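Local coordinates for tRNA threonylcarbamoyladenosine biosynthesis protein TsaE (Haemophilus influenzae, PDB 1HTW) that binds ATP and magnesium and is required for forming the threonylcarbamoyl group on adenosine 37 of tRNAs that read codons beginning with adenine, at residues 82-87 with 101-106; 48-53 with 111-116; 6-9 with 13-16. All coordinates share one frame; numbering follows the deposited sequence.

Contact 1. Residues 82-87 with 101-106; sequences YHFDLY and RDYFNT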
loop_
_atom_site.group_PDB
_atom_site.type_symbol
_atom_site.label_atom_id
_atom_site.label_comp_id
_atom_site.label_asym_id
_atom_site.label_seq_id
_atom_site.Cartn_x
_atom_site.Cartn_y
_atom_site.Cartn_z
ATOM N N TYR A 82 -1.786 2.462 7.836
ATOM C CA TYR A 82 -0.458 3.046 8.033
ATOM C C TYR A 82 0.276 3.185 6.681
ATOM O O TYR A 82 0.279 2.251 5.926
ATOM C CB TYR A 82 0.390 2.190 8.963
ATOM C CG TYR A 82 -0.249 2.178 10.345
ATOM C CD1 TYR A 82 -0.072 3.188 11.240
ATOM C CD2 TYR A 82 -1.122 1.119 10.643
ATOM C CE1 TYR A 82 -0.706 3.157 12.486
ATOM C CE2 TYR A 82 -1.812 1.136 11.862
ATOM C CZ TYR A 82 -1.588 2.137 12.753
ATOM O OH TYR A 82 -2.207 2.065 14.009
ATOM N N HIS A 83 0.658 4.430 6.409
ATOM C CA HIS A 83 1.385 4.683 5.124
ATOM C C HIS A 83 2.838 4.868 5.524
ATOM O O HIS A 83 3.220 5.690 6.373
ATOM C CB HIS A 83 0.816 5.980 4.510
ATOM C CG HIS A 83 1.531 6.362 3.225
ATOM N ND1 HIS A 83 1.529 7.654 2.780
ATOM C CD2 HIS A 83 2.199 5.603 2.337
ATOM C CE1 HIS A 83 2.218 7.714 1.632
ATOM N NE2 HIS A 83 2.604 6.480 1.308
ATOM N N PHE A 84 3.694 4.033 4.920
ATOM C CA PHE A 84 5.141 4.118 5.201
ATOM C C PHE A 84 5.908 4.556 3.959
ATOM O O PHE A 84 5.547 4.137 2.868
ATOM C CB PHE A 84 5.665 2.720 5.566
ATOM C CG PHE A 84 5.205 2.214 6.912
ATOM C CD1 PHE A 84 3.968 1.571 6.990
ATOM C CD2 PHE A 84 6.067 2.203 7.994
ATOM C CE1 PHE A 84 3.543 1.042 8.205
ATOM C CE2 PHE A 84 5.620 1.700 9.215
ATOM C CZ PHE A 84 4.377 1.141 9.298
ATOM N N ASP A 85 6.855 5.485 4.154
ATOM C CA ASP A 85 7.849 5.759 3.092
ATOM C C ASP A 85 9.207 5.579 3.785
ATOM O O ASP A 85 9.539 6.407 4.649
ATOM C CB ASP A 85 7.786 7.166 2.516
ATOM C CG ASP A 85 8.858 7.232 1.364
ATOM O OD1 ASP A 85 9.781 6.412 1.432
ATOM O OD2 ASP A 85 8.663 8.015 0.447
ATOM N N LEU A 86 9.878 4.499 3.503
ATOM C CA LEU A 86 11.040 4.027 4.180
ATOM C C LEU A 86 12.358 4.505 3.544
ATOM O O LEU A 86 13.404 4.003 3.931
ATOM C CB LEU A 86 11.116 2.533 4.393
ATOM C CG LEU A 86 9.964 1.841 5.141
ATOM C CD1 LEU A 86 10.212 0.366 5.336
ATOM C CD2 LEU A 86 9.706 2.546 6.472
ATOM N N TYR A 87 12.206 5.417 2.598
ATOM C CA TYR A 87 13.397 5.873 1.869
ATOM C C TYR A 87 14.525 6.298 2.793
ATOM O O TYR A 87 15.689 5.934 2.555
ATOM C CB TYR A 87 13.033 7.015 0.916
ATOM C CG TYR A 87 14.260 7.388 0.077
ATOM C CD1 TYR A 87 15.023 6.381 -0.495
ATOM C CD2 TYR A 87 14.646 8.702 -0.081
ATOM C CE1 TYR A 87 16.150 6.690 -1.243
ATOM C CE2 TYR A 87 15.777 9.023 -0.821
ATOM C CZ TYR A 87 16.508 8.017 -1.409
ATOM O OH TYR A 87 17.625 8.322 -2.148
ATOM N N ARG A 101 5.688 -1.746 16.088
ATOM C CA ARG A 101 5.140 -2.849 16.836
ATOM C C ARG A 101 3.652 -3.067 16.622
ATOM O O ARG A 101 3.234 -3.957 15.884
ATOM C CB ARG A 101 5.393 -2.658 18.344
ATOM C CG ARG A 101 6.752 -2.053 18.656
ATOM C CD ARG A 101 6.979 -1.946 20.153
ATOM N NE ARG A 101 8.203 -2.617 20.581
ATOM C CZ ARG A 101 8.451 -2.946 21.849
ATOM N NH1 ARG A 101 7.557 -2.662 22.788
ATOM N NH2 ARG A 101 9.582 -3.557 22.170
ATOM N N ASP A 102 2.854 -2.284 17.348
ATOM C CA ASP A 102 1.417 -2.474 17.342
ATOM C C ASP A 102 0.814 -2.426 15.958
ATOM O O ASP A 102 -0.221 -3.064 15.729
ATOM C CB ASP A 102 0.742 -1.490 18.303
ATOM C CG ASP A 102 1.259 -1.685 19.723
ATOM O OD1 ASP A 102 1.905 -2.738 19.964
ATOM O OD2 ASP A 102 1.033 -0.804 20.570
ATOM N N TYR A 103 1.438 -1.704 15.019
ATOM C CA TYR A 103 0.875 -1.578 13.682
ATOM C C TYR A 103 0.838 -2.890 12.907
ATOM O O TYR A 103 -0.081 -3.090 12.103
ATOM C CB TYR A 103 1.626 -0.549 12.858
ATOM C CG TYR A 103 1.803 0.800 13.525
ATOM C CD1 TYR A 103 1.195 1.120 14.727
ATOM C CD2 TYR A 103 2.630 1.742 12.931
ATOM C CE1 TYR A 103 1.408 2.364 15.324
ATOM C CE2 TYR A 103 2.875 2.960 13.523
ATOM C CZ TYR A 103 2.243 3.273 14.712
ATOM O OH TYR A 103 2.430 4.526 15.250
ATOM N N PHE A 104 1.827 -3.747 13.082
ATOM C CA PHE A 104 1.873 -5.005 12.358
ATOM C C PHE A 104 1.130 -6.105 13.113
ATOM O O PHE A 104 0.881 -7.156 12.522
ATOM C CB PHE A 104 3.279 -5.451 12.013
ATOM C CG PHE A 104 4.160 -4.456 11.314
ATOM C CD1 PHE A 104 3.662 -3.601 10.349
ATOM C CD2 PHE A 104 5.513 -4.388 11.616
ATOM C CE1 PHE A 104 4.480 -2.675 9.727
ATOM C CE2 PHE A 104 6.341 -3.493 10.971
ATOM C CZ PHE A 104 5.822 -2.626 10.034
ATOM N N ASN A 105 0.713 -5.829 14.352
ATOM C CA ASN A 105 0.013 -6.811 15.157
ATOM C C ASN A 105 -1.457 -6.578 15.381
ATOM O O ASN A 105 -2.031 -7.173 16.319
ATOM C CB ASN A 105 0.660 -6.877 16.578
ATOM C CG ASN A 105 1.849 -7.804 16.535
ATOM O OD1 ASN A 105 2.923 -7.394 16.117
ATOM N ND2 ASN A 105 1.632 -9.047 16.950
ATOM N N THR A 106 -2.103 -5.753 14.594
ATOM C CA THR A 106 -3.531 -5.458 14.727
ATOM C C THR A 106 -4.175 -5.552 13.362
ATOM O O THR A 106 -3.423 -5.901 12.407
ATOM C CB THR A 106 -3.710 -4.109 15.420
ATOM O OG1 THR A 106 -5.049 -3.877 15.831
ATOM C CG2 THR A 106 -3.282 -3.011 14.425
#
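Tyr103 lays its ring on that of Tyr82 in an offset stack, the centroids 3.9 Å apart and the planes only 10° from parallel. Its chi1 of -51° turns CG away from the carbonyl carbon and beside the backbone N, which brings the ring from the short helix onto the strand. Followed outward, CB already rests on the Tyr82 ring as a CH-pi contact, 3.9 Å from the centroid and nearly on the ring normal. CG comes next, above the middle of the same ring, with Tyr82 CE1 as its nearest atom. Beyond CG the ring's two sides lie over different parts of Tyr82: Tyr103 CD1 is near Tyr82 CZ and CE1, whereas Tyr103 CD2 makes the closest approach, 3.5 Å from Tyr82 CD1. Farther out, Tyr103 CE1, CE2 and CZ stay near Tyr82 CE1, and Tyr103 OH runs past the ring, 4.4 Å from Tyr82 CE1. Strand 79-85 pairs with strand 109-113 in the mixed sheet of this P-loop NTPase fold, and helix 100-104, just before the latter in the chain, packs its aromatic residues on the sheet through Tyr82 and Phe84. Phe84, two residues along the strand from Tyr82, brings CZ to the edge of the Tyr103 ring, 4.1 Å from Tyr103 CD2. The same Phe84 CZ lies 3.8 Å from Phe104 CE1, the rings oblique at 32°, and both phenylalanines also pack on Cys110.

Contact 2. Residues 48-53 with 111-116; sequences TLTRGM and LIEWSE. With NA (sodium ion), chain F; MG (magnesium ion), chain D; ADP (adenosine-5'-diphosphate), chain H.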
loop_
_atom_site.group_PDB
_atom_site.type_symbol
_atom_site.label_atom_id
_atom_site.label_comp_id
_atom_site.label_asym_id
_atom_site.label_seq_id
_atom_site.Cartn_x
_atom_site.Cartn_y
_atom_site.Cartn_z
ATOM N N THR A 48 0.425 8.686 -5.168
ATOM C CA THR A 48 -0.862 9.003 -5.738
ATOM C C THR A 48 -1.874 7.813 -5.623
ATOM O O THR A 48 -3.021 8.070 -5.345
ATOM C CB THR A 48 -0.755 9.316 -7.244
ATOM O OG1 THR A 48 0.052 10.572 -7.234
ATOM C CG2 THR A 48 -2.066 9.588 -7.879
ATOM N N LEU A 49 -1.299 6.628 -5.772
ATOM C CA LEU A 49 -2.203 5.441 -5.584
ATOM C C LEU A 49 -2.611 5.357 -4.073
ATOM O O LEU A 49 -3.821 5.168 -3.929
ATOM C CB LEU A 49 -1.375 4.164 -5.882
ATOM C CG LEU A 49 -2.112 2.852 -5.546
ATOM C CD1 LEU A 49 -3.489 2.797 -6.167
ATOM C CD2 LEU A 49 -1.272 1.637 -5.980
ATOM N N THR A 50 -1.678 5.578 -3.239
ATOM C CA THR A 50 -2.014 5.606 -1.767
ATOM C C THR A 50 -3.084 6.653 -1.509
ATOM O O THR A 50 -4.037 6.427 -0.749
ATOM C CB THR A 50 -0.764 5.981 -1.005
ATOM O OG1 THR A 50 0.200 4.911 -1.140
ATOM C CG2 THR A 50 -1.077 6.071 0.526
ATOM N N ARG A 51 -2.940 7.823 -2.105
ATOM C CA ARG A 51 -3.989 8.856 -1.955
ATOM C C ARG A 51 -5.329 8.426 -2.442
ATOM O O ARG A 51 -6.392 8.601 -1.787
ATOM C CB ARG A 51 -3.490 10.180 -2.551
ATOM C CG ARG A 51 -4.519 11.286 -2.658
ATOM C CD ARG A 51 -3.839 12.555 -3.292
ATOM N NE ARG A 51 -4.128 12.775 -4.676
ATOM C CZ ARG A 51 -5.161 13.098 -5.370
ATOM N NH1 ARG A 51 -6.401 13.246 -4.874
ATOM N NH2 ARG A 51 -5.053 13.199 -6.714
ATOM N N GLY A 52 -5.427 7.787 -3.608
ATOM C CA GLY A 52 -6.698 7.299 -4.137
ATOM C C GLY A 52 -7.256 6.201 -3.102
ATOM O O GLY A 52 -8.470 6.172 -3.022
ATOM N N MET A 53 -6.387 5.419 -2.596
ATOM C CA MET A 53 -6.871 4.341 -1.630
ATOM C C MET A 53 -7.456 5.034 -0.389
ATOM O O MET A 53 -8.627 4.767 -0.073
ATOM C CB MET A 53 -5.756 3.435 -1.262
ATOM C CG MET A 53 -5.113 2.542 -2.374
ATOM S SD MET A 53 -3.693 1.487 -1.912
ATOM C CE MET A 53 -4.619 0.125 -0.814
ATOM N N LEU A 111 0.643 0.307 4.011
ATOM C CA LEU A 111 0.990 0.546 2.555
ATOM C C LEU A 111 2.408 1.124 2.575
ATOM O O LEU A 111 2.603 2.157 3.239
ATOM C CB LEU A 111 0.004 1.600 2.047
ATOM C CG LEU A 111 -1.504 1.302 2.280
ATOM C CD1 LEU A 111 -2.366 2.501 1.856
ATOM C CD2 LEU A 111 -1.941 0.084 1.400
ATOM N N ILE A 112 3.327 0.406 1.969
ATOM C CA ILE A 112 4.732 0.635 2.193
ATOM C C ILE A 112 5.487 1.002 0.912
ATOM O O ILE A 112 5.538 0.200 -0.007
ATOM C CB ILE A 112 5.349 -0.609 2.818
ATOM C CG1 ILE A 112 4.578 -0.865 4.181
ATOM C CG2 ILE A 112 6.832 -0.472 3.097
ATOM C CD1 ILE A 112 5.162 -2.021 4.944
ATOM N N GLU A 113 6.085 2.180 0.936
ATOM C CA GLU A 113 6.990 2.609 -0.155
ATOM C C GLU A 113 8.401 2.382 0.301
ATOM O O GLU A 113 8.733 2.434 1.493
ATOM C CB GLU A 113 6.762 4.089 -0.502
ATOM C CG GLU A 113 5.395 4.369 -1.094
ATOM C CD GLU A 113 5.103 5.778 -1.469
ATOM O OE1 GLU A 113 5.945 6.391 -2.203
ATOM O OE2 GLU A 113 4.013 6.283 -1.155
ATOM N N TRP A 114 9.280 1.896 -0.612
ATOM C CA TRP A 114 10.639 1.555 -0.262
ATOM C C TRP A 114 10.754 0.457 0.767
ATOM O O TRP A 114 11.585 0.448 1.686
ATOM C CB TRP A 114 11.386 2.815 0.239
ATOM C CG TRP A 114 11.823 3.693 -0.887
ATOM C CD1 TRP A 114 11.193 4.809 -1.370
ATOM C CD2 TRP A 114 13.011 3.536 -1.677
ATOM N NE1 TRP A 114 11.906 5.336 -2.410
ATOM C CE2 TRP A 114 13.027 4.578 -2.611
ATOM C CE3 TRP A 114 14.044 2.594 -1.681
ATOM C CZ2 TRP A 114 14.048 4.725 -3.555
ATOM C CZ3 TRP A 114 15.069 2.751 -2.615
ATOM C CH2 TRP A 114 15.053 3.806 -3.537
ATOM N N SER A 115 9.983 -0.636 0.555
ATOM C CA SER A 115 9.998 -1.739 1.505
ATOM C C SER A 115 11.347 -2.430 1.572
ATOM O O SER A 115 11.610 -3.093 2.594
ATOM C CB SER A 115 8.923 -2.755 1.062
ATOM O OG SER A 115 9.106 -3.061 -0.313
ATOM N N GLU A 116 12.170 -2.330 0.521
ATOM C CA GLU A 116 13.485 -2.963 0.569
ATOM C C GLU A 116 14.288 -2.497 1.796
ATOM O O GLU A 116 15.135 -3.230 2.320
ATOM C CB GLU A 116 14.352 -2.618 -0.646
ATOM C CG GLU A 116 13.843 -2.643 -2.011
ATOM C CD GLU A 116 13.159 -1.385 -2.495
ATOM O OE1 GLU A 116 12.026 -1.117 -2.034
ATOM O OE2 GLU A 116 13.719 -0.686 -3.367
HETATM NA NA NA F . 7.741 -0.930 -1.328
HETATM MG MG MG D . 5.884 8.450 -2.893
HETATM P PB ADP H . 5.912 8.164 -6.205
HETATM O O1B ADP H . 5.344 8.096 -4.783
HETATM O O2B ADP H . 6.020 6.844 -6.842
HETATM O O3B ADP H . 7.316 8.904 -6.107
HETATM P PA ADP H . 3.987 10.272 -6.707
HETATM O O1A ADP H . 4.452 11.191 -5.623
HETATM O O2A ADP H . 2.621 9.729 -6.544
HETATM O O3A ADP H . 5.049 9.142 -7.016
HETATM O "O5'" ADP H . 4.020 11.128 -8.063
HETATM C "C5'" ADP H . 3.300 10.816 -9.227
HETATM C "C4'" ADP H . 3.285 12.089 -10.116
HETATM O "O4'" ADP H . 2.871 11.728 -11.431
HETATM C "C3'" ADP H . 2.338 13.155 -9.610
HETATM O "O3'" ADP H . 2.935 14.481 -9.764
HETATM C "C2'" ADP H . 1.115 12.887 -10.464
HETATM O "O2'" ADP H . 0.219 13.976 -10.571
HETATM C "C1'" ADP H . 1.725 12.403 -11.799
HETATM N N9 ADP H . 0.856 11.522 -12.538
HETATM C C8 ADP H . 0.512 11.637 -13.854
HETATM N N7 ADP H . -0.202 10.695 -14.366
HETATM C C5 ADP H . -0.372 9.880 -13.335
HETATM C C6 ADP H . -1.016 8.666 -13.344
HETATM N N6 ADP H . -1.578 8.098 -14.401
HETATM N N1 ADP H . -0.934 7.973 -12.173
HETATM C C2 ADP H . -0.287 8.492 -11.116
HETATM N N3 ADP H . 0.412 9.643 -11.024
HETATM C C4 ADP H . 0.273 10.298 -12.202
HETATM O O HOH W 1 7.891 8.289 -3.581
HETATM O O HOH W 2 5.914 10.604 -3.300
HETATM O O HOH W 3 6.695 9.053 -0.856
#
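With CG of Leu111 anti to its carbonyl carbon (chi1 -53°) and Met53 bent at its last torsion (chi3 72°), the two side chains reach toward each other tip to tip. Met53 CE and Leu111 CD2 meet at 3.5 Å, tight for two carbons. The other branch, Leu111 CD1, slides past Thr50 CG2 at 4.0 Å. Thr50 OG1 bonds the carbonyl oxygen of Lys46, and the methyl is the part that meets Leu111. These residues pack the helix following the Walker A P-loop against strand 109-113 of the central sheet, the two running nearly antiparallel at 167°. At the strand's end the extended chain of Glu113 delivers OE1 to the magnesium ion at 2.2 Å, where ADP O1B, Thr47 OG1 and three waters complete the shell. Its second oxygen, OE2, accepts a hydrogen bond from His83 NE2, a second-shell contact that would limit the carboxylate's rotation. Across the site, Thr48 grips one alpha-phosphate oxygen twice: its backbone N and its OG1 each donate to ADP O2A at 2.8 Å. Ile112 O, still in the strand, and Ser115 OG, just past it, bind the sodium ion with Leu38 O and Asn39 OD1.

Contact 3. Residues 6-9 with 13-16; sequences QYIP and SMLR. With ADP (adenosine-5'-diphosphate), chain H.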
loop_
_atom_site.group_PDB
_atom_site.type_symbol
_atom_site.label_atom_id
_atom_site.label_comp_id
_atom_site.label_asym_id
_atom_site.label_seq_id
_atom_site.Cartn_x
_atom_site.Cartn_y
_atom_site.Cartn_z
ATOM N N GLN A 6 -2.951 -4.237 -15.015
ATOM C CA GLN A 6 -3.954 -3.226 -15.225
ATOM C C GLN A 6 -3.410 -1.915 -15.756
ATOM O O GLN A 6 -2.511 -1.337 -15.176
ATOM C CB GLN A 6 -4.584 -2.913 -13.807
ATOM C CG GLN A 6 -5.655 -1.840 -13.906
ATOM C CD GLN A 6 -6.977 -2.369 -14.423
ATOM O OE1 GLN A 6 -7.385 -3.504 -14.138
ATOM N NE2 GLN A 6 -7.546 -1.643 -15.387
ATOM N N TYR A 7 -3.931 -1.570 -16.940
ATOM C CA TYR A 7 -3.538 -0.292 -17.568
ATOM C C TYR A 7 -4.312 0.839 -16.884
ATOM O O TYR A 7 -5.517 0.737 -16.542
ATOM C CB TYR A 7 -3.931 -0.374 -19.080
ATOM C CG TYR A 7 -3.729 0.920 -19.839
ATOM C CD1 TYR A 7 -2.453 1.487 -19.812
ATOM C CD2 TYR A 7 -4.672 1.408 -20.716
ATOM C CE1 TYR A 7 -2.204 2.644 -20.555
ATOM C CE2 TYR A 7 -4.417 2.532 -21.504
ATOM C CZ TYR A 7 -3.175 3.134 -21.371
ATOM O OH TYR A 7 -2.862 4.217 -22.187
ATOM N N ILE A 8 -3.592 1.857 -16.597
ATOM C CA ILE A 8 -4.119 3.072 -15.883
ATOM C C ILE A 8 -3.799 4.297 -16.785
ATOM O O ILE A 8 -2.691 4.808 -16.734
ATOM C CB ILE A 8 -3.281 3.193 -14.606
ATOM C CG1 ILE A 8 -3.494 1.973 -13.692
ATOM C CG2 ILE A 8 -3.741 4.489 -13.896
ATOM C CD1 ILE A 8 -4.941 1.717 -13.243
ATOM N N PRO A 9 -4.760 4.629 -17.612
ATOM C CA PRO A 9 -4.500 5.650 -18.664
ATOM C C PRO A 9 -4.222 7.039 -18.200
ATOM O O PRO A 9 -3.591 7.861 -18.887
ATOM C CB PRO A 9 -5.754 5.571 -19.530
ATOM C CG PRO A 9 -6.780 4.880 -18.773
ATOM C CD PRO A 9 -6.065 4.000 -17.763
ATOM N N SER A 13 -7.845 7.624 -13.356
ATOM C CA SER A 13 -7.932 6.164 -13.328
ATOM C C SER A 13 -7.075 5.594 -12.202
ATOM O O SER A 13 -7.450 4.519 -11.681
ATOM C CB SER A 13 -7.397 5.633 -14.693
ATOM O OG SER A 13 -8.388 6.003 -15.682
ATOM N N MET A 14 -5.988 6.196 -11.817
ATOM C CA MET A 14 -5.154 5.674 -10.752
ATOM C C MET A 14 -5.970 5.794 -9.416
ATOM O O MET A 14 -5.876 4.907 -8.593
ATOM C CB MET A 14 -3.867 6.462 -10.540
ATOM C CG MET A 14 -2.931 5.904 -9.522
ATOM S SD MET A 14 -2.277 4.129 -9.857
ATOM C CE MET A 14 -0.540 4.524 -10.460
ATOM N N LEU A 15 -6.617 6.963 -9.333
ATOM C CA LEU A 15 -7.423 7.173 -8.084
ATOM C C LEU A 15 -8.606 6.226 -8.011
ATOM O O LEU A 15 -8.773 5.636 -6.882
ATOM C CB LEU A 15 -7.854 8.633 -8.091
ATOM C CG LEU A 15 -6.756 9.683 -8.043
ATOM C CD1 LEU A 15 -7.363 11.081 -8.250
ATOM C CD2 LEU A 15 -5.875 9.593 -6.826
ATOM N N ARG A 16 -9.308 5.939 -9.053
ATOM C CA ARG A 16 -10.400 4.984 -9.109
ATOM C C ARG A 16 -9.885 3.587 -8.806
ATOM O O ARG A 16 -10.551 2.812 -8.078
ATOM C CB ARG A 16 -11.054 5.009 -10.496
ATOM C CG ARG A 16 -12.192 3.987 -10.663
ATOM C CD ARG A 16 -12.818 4.142 -12.054
ATOM N NE ARG A 16 -13.686 3.035 -12.399
ATOM C CZ ARG A 16 -13.612 2.263 -13.482
ATOM N NH1 ARG A 16 -12.650 2.430 -14.377
ATOM N NH2 ARG A 16 -14.521 1.314 -13.668
HETATM P PB ADP H . 5.912 8.164 -6.205
HETATM O O1B ADP H . 5.344 8.096 -4.783
HETATM O O2B ADP H . 6.020 6.844 -6.842
HETATM O O3B ADP H . 7.316 8.904 -6.107
HETATM P PA ADP H . 3.987 10.272 -6.707
HETATM O O1A ADP H . 4.452 11.191 -5.623
HETATM O O2A ADP H . 2.621 9.729 -6.544
HETATM O O3A ADP H . 5.049 9.142 -7.016
HETATM O "O5'" ADP H . 4.020 11.128 -8.063
HETATM C "C5'" ADP H . 3.300 10.816 -9.227
HETATM C "C4'" ADP H . 3.285 12.089 -10.116
HETATM O "O4'" ADP H . 2.871 11.728 -11.431
HETATM C "C3'" ADP H . 2.338 13.155 -9.610
HETATM O "O3'" ADP H . 2.935 14.481 -9.764
HETATM C "C2'" ADP H . 1.115 12.887 -10.464
HETATM O "O2'" ADP H . 0.219 13.976 -10.571
HETATM C "C1'" ADP H . 1.725 12.403 -11.799
HETATM N N9 ADP H . 0.856 11.522 -12.538
HETATM C C8 ADP H . 0.512 11.637 -13.854
HETATM N N7 ADP H . -0.202 10.695 -14.366
HETATM C C5 ADP H . -0.372 9.880 -13.335
HETATM C C6 ADP H . -1.016 8.666 -13.344
HETATM N N6 ADP H . -1.578 8.098 -14.401
HETATM N N1 ADP H . -0.934 7.973 -12.173
HETATM C C2 ADP H . -0.287 8.492 -11.116
HETATM N N3 ADP H . 0.412 9.643 -11.024
HETATM C C4 ADP H . 0.273 10.298 -12.202
#
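Strand residue Ile8 and helix residue Ser13 bring their CA atoms within 5.5 Å, because the chain passes from strand 3-8 into helix 11-28 through a very short connection. Ile8 makes the central contact with its CG2 branch, which sits anti to the backbone N and meets the helix backbone itself: CG2 lies 3.5 Å from Met14 N. The same methyl touches Met14 CB at 3.9 Å and lies as close to Ser13 CB, so it fits against the start of the helix where two successive residues join. On the outer side Pro9 lays its ring against Ser13, with CG 3.7 Å from Ser13 OG and CD equally near Ser13 CB. Ser13 OG is hydrogen-bonded to Asp10 OD1, within the connection, and merely packs against the proline ring. Met14 turns from this junction toward the nucleotide. Its CG stands anti to the backbone N (chi1 -176°), and further bends at chi2 and chi3 curl the chain beside the adenine, with CB 3.7 Å from ADP N1 and CE 3.9 Å from the same nitrogen. Ile140 of the neighbouring strand 137-144 touches both Ile8 and Met14. Across the two segments the contact is van der Waals packing. Met14 likewise offers adenine N1 its carbon atoms CB, CG and CE, which means that this side chain meets the base by packing and not by a hydrogen bond.

All three contacts reach the same mixed sheet. Contact 3 comes first in the chain, joining edge strand 3-8 to helix 11-28. Contact 2 then spans a long loop from helix 46-56 to strand 109-113, and contact 1 is nested inside that loop. The centres of contacts 1 and 2 lie about 12 Å apart, linked by backbone pairing of strands 79-85 and 109-113. Contacts 2 and 3, about 15 Å apart between centres, touch where Leu15 packs on helix 46-56. Together they line the nucleotide site, contact 2 chiefly at the phosphates and magnesium, contact 3 at the adenine, while contact 1, its centre about 25 Å from that of contact 3, packs the sheet's other face, away from ADP.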